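Local coordinates for protein angiotensin-converting enzyme (Anopheles gambiae, PDB 6S1Z) that probably cleaves dipeptides from the C-terminal ends of peptides as a zinc metallopeptidase, and here binds the phosphinic inhibitor fosinoprilat, at residues C123-A128 against K153-Q158; Q158-T163 against N251-T256. All blocks are in the same frame, centred on the assembly; numbering follows the deposited sequence.

How the contacts relate
Helix 149-163 serves both contacts, whose helix segments share Gln158 and whose centres are about 13 Å apart. Contact 1 lies at the surface, about 27 Å from the centre of the chain, where a disulfide-closed loop rests on the outer part of the helix; two tyrosine hydroxyls bond to backbone atoms there. Contact 2, about 15 Å from the centre, is buried, and its main join is a leucine methyl set over an indole face. Its 251-256 loop runs on to the bound inhibitor. Trp156, on the 153-158 segment, reaches contact 2, its NE1 packing 3.7 Å from Leu252 O. The same helix thus meets a peripheral loop and the loop that reaches the inhibitor.

Contact 1: residues C123-A128 against K153-Q158; sequences CAYGDA and KYYWVQ
Tyr154 and Tyr155, neighbours on helix 149-163, both extend their hydroxyls to the backbone of the 123-128 loop. The Tyr154 hydroxyl donates to the carbonyl O of Cys123 (OH to O 3.1 Å), standing above the carbonyl plane, while that oxygen lies at the edge of the Tyr154 ring. The Tyr155 hydroxyl works the other way round: its OH accepts the amide of Tyr125, N to OH 2.7 Å, through a bent N-H...O angle of 138°. From the bonded amide the Tyr125 side chain runs along the helix, its ring also touching Glu150 and Glu151. Its CD1 presses on one face of the Tyr154 ring, 3.4 Å from CG, and the two rings are inclined at 48°, an oblique pair with centroids 5.1 Å apart. Its CB meets Tyr155 CE2 at 3.5 Å, so Tyr125 touches both helix tyrosines.

The first torsions separate the two helix side chains: Tyr154 has CG anti to the backbone N (chi1 166°), whereas Tyr155 has CG anti to the carbonyl carbon, and their hydroxyls take Cys123 O and Tyr125 N, the polar atoms flanking Ala124. Tyr154 CD2 sits over the centre of the Tyr155 ring, and Gln158 CG packs against a face of Tyr154. Farther out, Leu139, Ile142 and Phe143 of helix 135-145 touch Tyr155. On the loop side, Ala124 to Asp127 form a type II beta turn, with Gly126 at its third position, and the Cys123-Cys131 disulfide ties the loop together. Two phenol groups, one donating to a carbonyl and one accepting from an amide, thus fix the backbone of Cys123 to Tyr125 on the helix, and the aromatic contacts of Tyr125 add apolar packing to this polar grip.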
loop_
_atom_site.group_PDB
_atom_site.type_symbol
_atom_site.label_atom_id
_atom_site.label_comp_id
_atom_site.label_asym_id
_atom_site.label_seq_id
_atom_site.Cartn_x
_atom_site.Cartn_y
_atom_site.Cartn_z
ATOM N N CYS A 123 -13.217 9.966 21.476
ATOM C CA CYS A 123 -14.343 9.661 22.343
ATOM C C CYS A 123 -15.473 9.056 21.520
ATOM O O CYS A 123 -15.737 9.488 20.394
ATOM C CB CYS A 123 -14.838 10.915 23.064
ATOM S SG CYS A 123 -13.610 11.711 24.139
ATOM N N ALA A 124 -16.133 8.051 22.089
ATOM C CA ALA A 124 -17.189 7.346 21.381
ATOM C C ALA A 124 -18.284 8.313 20.939
ATOM O O ALA A 124 -18.429 9.421 21.464
ATOM C CB ALA A 124 -17.780 6.250 22.266
ATOM N N TYR A 125 -19.061 7.876 19.951
ATOM C CA TYR A 125 -20.171 8.666 19.422
ATOM C C TYR A 125 -21.351 8.519 20.372
ATOM O O TYR A 125 -22.021 7.484 20.398
ATOM C CB TYR A 125 -20.521 8.209 18.010
ATOM C CG TYR A 125 -21.685 8.941 17.379
ATOM C CD1 TYR A 125 -21.588 10.285 17.039
ATOM C CD2 TYR A 125 -22.877 8.282 17.104
ATOM C CE1 TYR A 125 -22.650 10.954 16.456
ATOM C CE2 TYR A 125 -23.942 8.943 16.521
ATOM C CZ TYR A 125 -23.822 10.278 16.199
ATOM O OH TYR A 125 -24.881 10.937 15.619
ATOM N N GLY A 126 -21.605 9.557 21.161
ATOM C CA GLY A 126 -22.668 9.538 22.141
ATOM C C GLY A 126 -22.246 9.161 23.542
ATOM O O GLY A 126 -23.116 8.898 24.381
ATOM N N ASP A 127 -20.943 9.126 23.825
ATOM C CA ASP A 127 -20.450 8.763 25.152
ATOM C C ASP A 127 -19.124 9.489 25.359
ATOM O O ASP A 127 -18.095 9.074 24.818
ATOM C CB ASP A 127 -20.290 7.254 25.284
ATOM C CG ASP A 127 -19.717 6.842 26.626
ATOM O OD1 ASP A 127 -19.632 7.699 27.530
ATOM O OD2 ASP A 127 -19.345 5.657 26.774
ATOM N N ALA A 128 -19.158 10.568 26.143
ATOM C CA ALA A 128 -17.960 11.348 26.423
ATOM C C ALA A 128 -17.096 10.738 27.519
ATOM O O ALA A 128 -15.938 11.143 27.666
ATOM C CB ALA A 128 -18.344 12.776 26.816
ATOM N N LYS A 153 -19.940 10.024 9.812
ATOM C CA LYS A 153 -19.501 11.402 9.623
ATOM C C LYS A 153 -18.784 11.924 10.861
ATOM O O LYS A 153 -17.722 12.549 10.758
ATOM C CB LYS A 153 -20.700 12.286 9.280
ATOM C CG LYS A 153 -20.442 13.778 9.426
ATOM C CD LYS A 153 -21.563 14.606 8.808
ATOM C CE LYS A 153 -22.915 14.293 9.434
ATOM N NZ LYS A 153 -24.000 15.150 8.881
ATOM N N TYR A 154 -19.352 11.677 12.043
ATOM C CA TYR A 154 -18.732 12.140 13.281
ATOM C C TYR A 154 -17.301 11.632 13.399
ATOM O O TYR A 154 -16.374 12.405 13.663
ATOM C CB TYR A 154 -19.567 11.691 14.480
ATOM C CG TYR A 154 -18.860 11.821 15.810
ATOM C CD1 TYR A 154 -18.796 13.040 16.470
ATOM C CD2 TYR A 154 -18.263 10.718 16.410
ATOM C CE1 TYR A 154 -18.152 13.161 17.689
ATOM C CE2 TYR A 154 -17.617 10.830 17.628
ATOM C CZ TYR A 154 -17.564 12.052 18.263
ATOM O OH TYR A 154 -16.921 12.161 19.476
ATOM N N TYR A 155 -17.100 10.327 13.200
ATOM C CA TYR A 155 -15.755 9.774 13.301
ATOM C C TYR A 155 -14.869 10.240 12.154
ATOM O O TYR A 155 -13.647 10.323 12.314
ATOM C CB TYR A 155 -15.818 8.248 13.345
ATOM C CG TYR A 155 -16.360 7.711 14.649
ATOM C CD1 TYR A 155 -15.595 7.754 15.808
ATOM C CD2 TYR A 155 -17.633 7.167 14.725
ATOM C CE1 TYR A 155 -16.082 7.267 17.006
ATOM C CE2 TYR A 155 -18.131 6.676 15.919
ATOM C CZ TYR A 155 -17.351 6.729 17.057
ATOM O OH TYR A 155 -17.842 6.245 18.246
ATOM N N TRP A 156 -15.458 10.549 10.997
ATOM C CA TRP A 156 -14.666 11.069 9.888
ATOM C C TRP A 156 -14.054 12.416 10.250
ATOM O O TRP A 156 -12.840 12.615 10.127
ATOM C CB TRP A 156 -15.529 11.191 8.631
ATOM C CG TRP A 156 -14.728 11.459 7.387
ATOM C CD1 TRP A 156 -14.357 10.551 6.438
ATOM C CD2 TRP A 156 -14.193 12.720 6.965
ATOM N NE1 TRP A 156 -13.626 11.169 5.451
ATOM C CE2 TRP A 156 -13.514 12.501 5.750
ATOM C CE3 TRP A 156 -14.226 14.014 7.495
ATOM C CZ2 TRP A 156 -12.869 13.526 5.061
ATOM C CZ3 TRP A 156 -13.586 15.030 6.807
ATOM C CH2 TRP A 156 -12.916 14.779 5.605
ATOM N N VAL A 157 -14.884 13.356 10.706
ATOM C CA VAL A 157 -14.380 14.671 11.092
ATOM C C VAL A 157 -13.388 14.539 12.240
ATOM O O VAL A 157 -12.315 15.153 12.233
ATOM C CB VAL A 157 -15.547 15.605 11.461
ATOM C CG1 VAL A 157 -15.032 16.857 12.152
ATOM C CG2 VAL A 157 -16.338 15.969 10.216
ATOM N N GLN A 158 -13.733 13.732 13.248
ATOM C CA GLN A 158 -12.844 13.557 14.392
ATOM C C GLN A 158 -11.477 13.046 13.956
ATOM O O GLN A 158 -10.445 13.493 14.471
ATOM C CB GLN A 158 -13.479 12.605 15.405
ATOM C CG GLN A 158 -14.679 13.191 16.135
ATOM C CD GLN A 158 -14.288 14.283 17.114
ATOM O OE1 GLN A 158 -13.105 14.531 17.344
ATOM N NE2 GLN A 158 -15.285 14.941 17.696
#

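Contact 2: residues Q158-T163 against N251-T256; sequences QWYNAT and NLWAQT. With KS8 (fosinoprilat), chain C.
Leu252 sets its CD1 methyl squarely over the five-membered ring of Trp159, 3.7 Å from the ring centroid and only 6° off the normal: a CH-pi contact. The indole gets there with CG anti to its own backbone N, which swings it off helix 149-163 toward the loop; Thr163 CG2 lies against its opposite face. Thr163 OG1 in turn donates to Trp159 O at 2.6 Å, one turn back.

Trp253 brings its indole nearly perpendicular to that of Trp159, with planes at 86°, and Leu252 CB sits over the centre of the Trp253 ring. The two NE1 atoms lie 4.1 Å apart, and both N-H groups donate to one outside acceptor, the carbonyl O of Ala484. The Tyr160 ring slides past Leu252 in the opposite direction, placing OH 3.1 Å from Leu252 O.

The loop is shaped by an Asx turn, in which Asn251 OD1 accepts from Trp253 N. Beyond it, Gln255 has CG between its backbone N and carbonyl carbon, then an extended chain, and NE2 donates almost straight (170°) to O24 of the fosinoprilat carboxylate at 3.1 Å. Gln255 OE1 is in turn bonded to Lys485 NZ. Lys485 and Tyr494 also bond the inhibitor, an arrangement characteristic of the carboxylate-binding pocket in the angiotensin-converting enzyme family.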
loop_
_atom_site.group_PDB
_atom_site.type_symbol
_atom_site.label_atom_id
_atom_site.label_comp_id
_atom_site.label_asym_id
_atom_site.label_seq_id
_atom_site.Cartn_x
_atom_site.Cartn_y
_atom_site.Cartn_z
ATOM N N GLN A 158 -13.733 13.732 13.248
ATOM C CA GLN A 158 -12.844 13.557 14.392
ATOM C C GLN A 158 -11.477 13.046 13.956
ATOM O O GLN A 158 -10.445 13.493 14.471
ATOM C CB GLN A 158 -13.479 12.605 15.405
ATOM C CG GLN A 158 -14.679 13.191 16.135
ATOM C CD GLN A 158 -14.288 14.283 17.114
ATOM O OE1 GLN A 158 -13.105 14.531 17.344
ATOM N NE2 GLN A 158 -15.285 14.941 17.696
ATOM N N TRP A 159 -11.446 12.115 13.000
ATOM C CA TRP A 159 -10.173 11.542 12.574
ATOM C C TRP A 159 -9.329 12.561 11.818
ATOM O O TRP A 159 -8.112 12.641 12.023
ATOM C CB TRP A 159 -10.411 10.308 11.705
ATOM C CG TRP A 159 -9.157 9.804 11.062
ATOM C CD1 TRP A 159 -8.790 9.944 9.755
ATOM C CD2 TRP A 159 -8.095 9.090 11.702
ATOM N NE1 TRP A 159 -7.565 9.358 9.542
ATOM C CE2 TRP A 159 -7.118 8.826 10.723
ATOM C CE3 TRP A 159 -7.876 8.646 13.010
ATOM C CZ2 TRP A 159 -5.942 8.138 11.009
ATOM C CZ3 TRP A 159 -6.709 7.965 13.292
ATOM C CH2 TRP A 159 -5.757 7.715 12.297
ATOM N N TYR A 160 -9.953 13.346 10.939
ATOM C CA TYR A 160 -9.198 14.283 10.114
ATOM C C TYR A 160 -8.803 15.534 10.894
ATOM O O TYR A 160 -7.662 15.997 10.783
ATOM C CB TYR A 160 -10.010 14.652 8.873
ATOM C CG TYR A 160 -9.984 13.594 7.789
ATOM C CD1 TYR A 160 -10.751 12.439 7.894
ATOM C CD2 TYR A 160 -9.197 13.752 6.658
ATOM C CE1 TYR A 160 -10.727 11.473 6.905
ATOM C CE2 TYR A 160 -9.169 12.792 5.663
ATOM C CZ TYR A 160 -9.937 11.657 5.791
ATOM O OH TYR A 160 -9.909 10.703 4.802
ATOM N N ASN A 161 -9.721 16.094 11.687
ATOM C CA ASN A 161 -9.377 17.260 12.496
ATOM C C ASN A 161 -8.289 16.951 13.515
ATOM O O ASN A 161 -7.688 17.881 14.063
ATOM C CB ASN A 161 -10.616 17.797 13.219
ATOM C CG ASN A 161 -11.389 18.807 12.388
ATOM O OD1 ASN A 161 -11.363 18.768 11.157
ATOM N ND2 ASN A 161 -12.078 19.723 13.061
ATOM N N ALA A 162 -8.020 15.673 13.779
ATOM C CA ALA A 162 -7.007 15.275 14.747
ATOM C C ALA A 162 -5.689 14.860 14.109
ATOM O O ALA A 162 -4.628 15.119 14.687
ATOM C CB ALA A 162 -7.529 14.119 15.609
ATOM N N THR A 163 -5.725 14.230 12.936
ATOM C CA THR A 163 -4.524 13.741 12.273
ATOM C C THR A 163 -4.081 14.620 11.113
ATOM O O THR A 163 -3.028 14.356 10.524
ATOM C CB THR A 163 -4.746 12.313 11.759
ATOM O OG1 THR A 163 -5.865 12.292 10.862
ATOM C CG2 THR A 163 -5.004 11.359 12.915
ATOM N N ASN A 251 -14.499 2.762 4.426
ATOM C CA ASN A 251 -13.073 3.009 4.585
ATOM C C ASN A 251 -12.853 4.500 4.788
ATOM O O ASN A 251 -13.468 5.323 4.105
ATOM C CB ASN A 251 -12.287 2.505 3.369
ATOM C CG ASN A 251 -10.787 2.606 3.560
ATOM O OD1 ASN A 251 -10.190 3.657 3.326
ATOM N ND2 ASN A 251 -10.168 1.510 3.983
ATOM N N LEU A 252 -11.970 4.840 5.731
ATOM C CA LEU A 252 -11.728 6.244 6.049
ATOM C C LEU A 252 -11.286 7.025 4.818
ATOM O O LEU A 252 -11.712 8.167 4.614
ATOM C CB LEU A 252 -10.677 6.359 7.152
ATOM C CG LEU A 252 -11.211 6.562 8.569
ATOM C CD1 LEU A 252 -10.084 6.447 9.579
ATOM C CD2 LEU A 252 -11.900 7.913 8.688
ATOM N N TRP A 253 -10.433 6.429 3.990
ATOM C CA TRP A 253 -9.870 7.107 2.831
ATOM C C TRP A 253 -10.519 6.683 1.520
ATOM O O TRP A 253 -10.127 7.179 0.461
ATOM C CB TRP A 253 -8.360 6.851 2.768
ATOM C CG TRP A 253 -7.681 7.002 4.100
ATOM C CD1 TRP A 253 -7.091 8.128 4.598
ATOM C CD2 TRP A 253 -7.528 5.993 5.107
ATOM N NE1 TRP A 253 -6.580 7.883 5.849
ATOM C CE2 TRP A 253 -6.836 6.579 6.184
ATOM C CE3 TRP A 253 -7.910 4.651 5.200
ATOM C CZ2 TRP A 253 -6.516 5.870 7.341
ATOM C CZ3 TRP A 253 -7.592 3.948 6.349
ATOM C CH2 TRP A 253 -6.902 4.559 7.403
ATOM N N ALA A 254 -11.499 5.779 1.563
ATOM C CA ALA A 254 -12.190 5.297 0.369
ATOM C C ALA A 254 -11.235 4.675 -0.644
ATOM O O ALA A 254 -11.561 4.580 -1.832
ATOM C CB ALA A 254 -12.994 6.423 -0.293
ATOM N N GLN A 255 -10.052 4.242 -0.198
ATOM C CA GLN A 255 -9.112 3.598 -1.107
ATOM C C GLN A 255 -9.576 2.200 -1.493
ATOM O O GLN A 255 -9.226 1.707 -2.570
ATOM C CB GLN A 255 -7.726 3.538 -0.469
ATOM C CG GLN A 255 -7.656 2.698 0.794
ATOM C CD GLN A 255 -6.372 2.929 1.564
ATOM O OE1 GLN A 255 -6.242 3.914 2.291
ATOM N NE2 GLN A 255 -5.413 2.025 1.404
ATOM N N THR A 256 -10.349 1.548 -0.629
ATOM C CA THR A 256 -10.951 0.261 -0.938
ATOM C C THR A 256 -12.361 0.248 -0.372
ATOM O O THR A 256 -12.591 0.700 0.753
ATOM C CB THR A 256 -10.144 -0.911 -0.360
ATOM O OG1 THR A 256 -10.083 -0.803 1.067
ATOM C CG2 THR A 256 -8.733 -0.929 -0.932
HETATM C C04 KS8 C . 3.695 -0.443 5.164
HETATM C C05 KS8 C . 4.945 0.225 4.443
HETATM C C06 KS8 C . 5.634 1.329 5.347
HETATM C C07 KS8 C . 6.934 0.829 5.992
HETATM C C08 KS8 C . 7.623 1.948 6.903
HETATM C C09 KS8 C . 8.465 2.891 6.327
HETATM C C10 KS8 C . 9.061 3.862 7.118
HETATM C C11 KS8 C . 8.810 3.894 8.507
HETATM C C12 KS8 C . 7.977 2.964 9.076
HETATM C C13 KS8 C . 7.374 1.981 8.281
HETATM C C14 KS8 C . 1.110 -1.759 4.455
HETATM C C15 KS8 C . 0.394 -0.623 3.643
HETATM C C18 KS8 C . -1.793 -1.892 3.353
HETATM C C19 KS8 C . -2.746 -1.966 2.107
HETATM C C20 KS8 C . -2.570 -0.562 1.438
HETATM C C21 KS8 C . -1.878 0.223 2.340
HETATM C C22 KS8 C . -2.814 0.986 3.257
HETATM C C25 KS8 C . -2.379 -3.044 1.168
HETATM C C26 KS8 C . -2.450 -4.421 1.876
HETATM C C27 KS8 C . -3.872 -4.953 2.072
HETATM C C28 KS8 C . -4.594 -5.040 0.743
HETATM C C29 KS8 C . -4.653 -3.648 0.100
HETATM C C30 KS8 C . -3.258 -3.035 -0.088
HETATM N N17 KS8 C . -1.022 -0.809 3.166
HETATM O O01 KS8 C . 3.131 -1.428 2.683
HETATM O O03 KS8 C . 3.525 -3.151 4.442
HETATM O O16 KS8 C . 0.975 0.389 3.410
HETATM O O23 KS8 C . -3.531 0.366 4.111
HETATM O O24 KS8 C . -2.878 2.184 3.178
HETATM P P02 KS8 C . 2.912 -1.753 4.107
#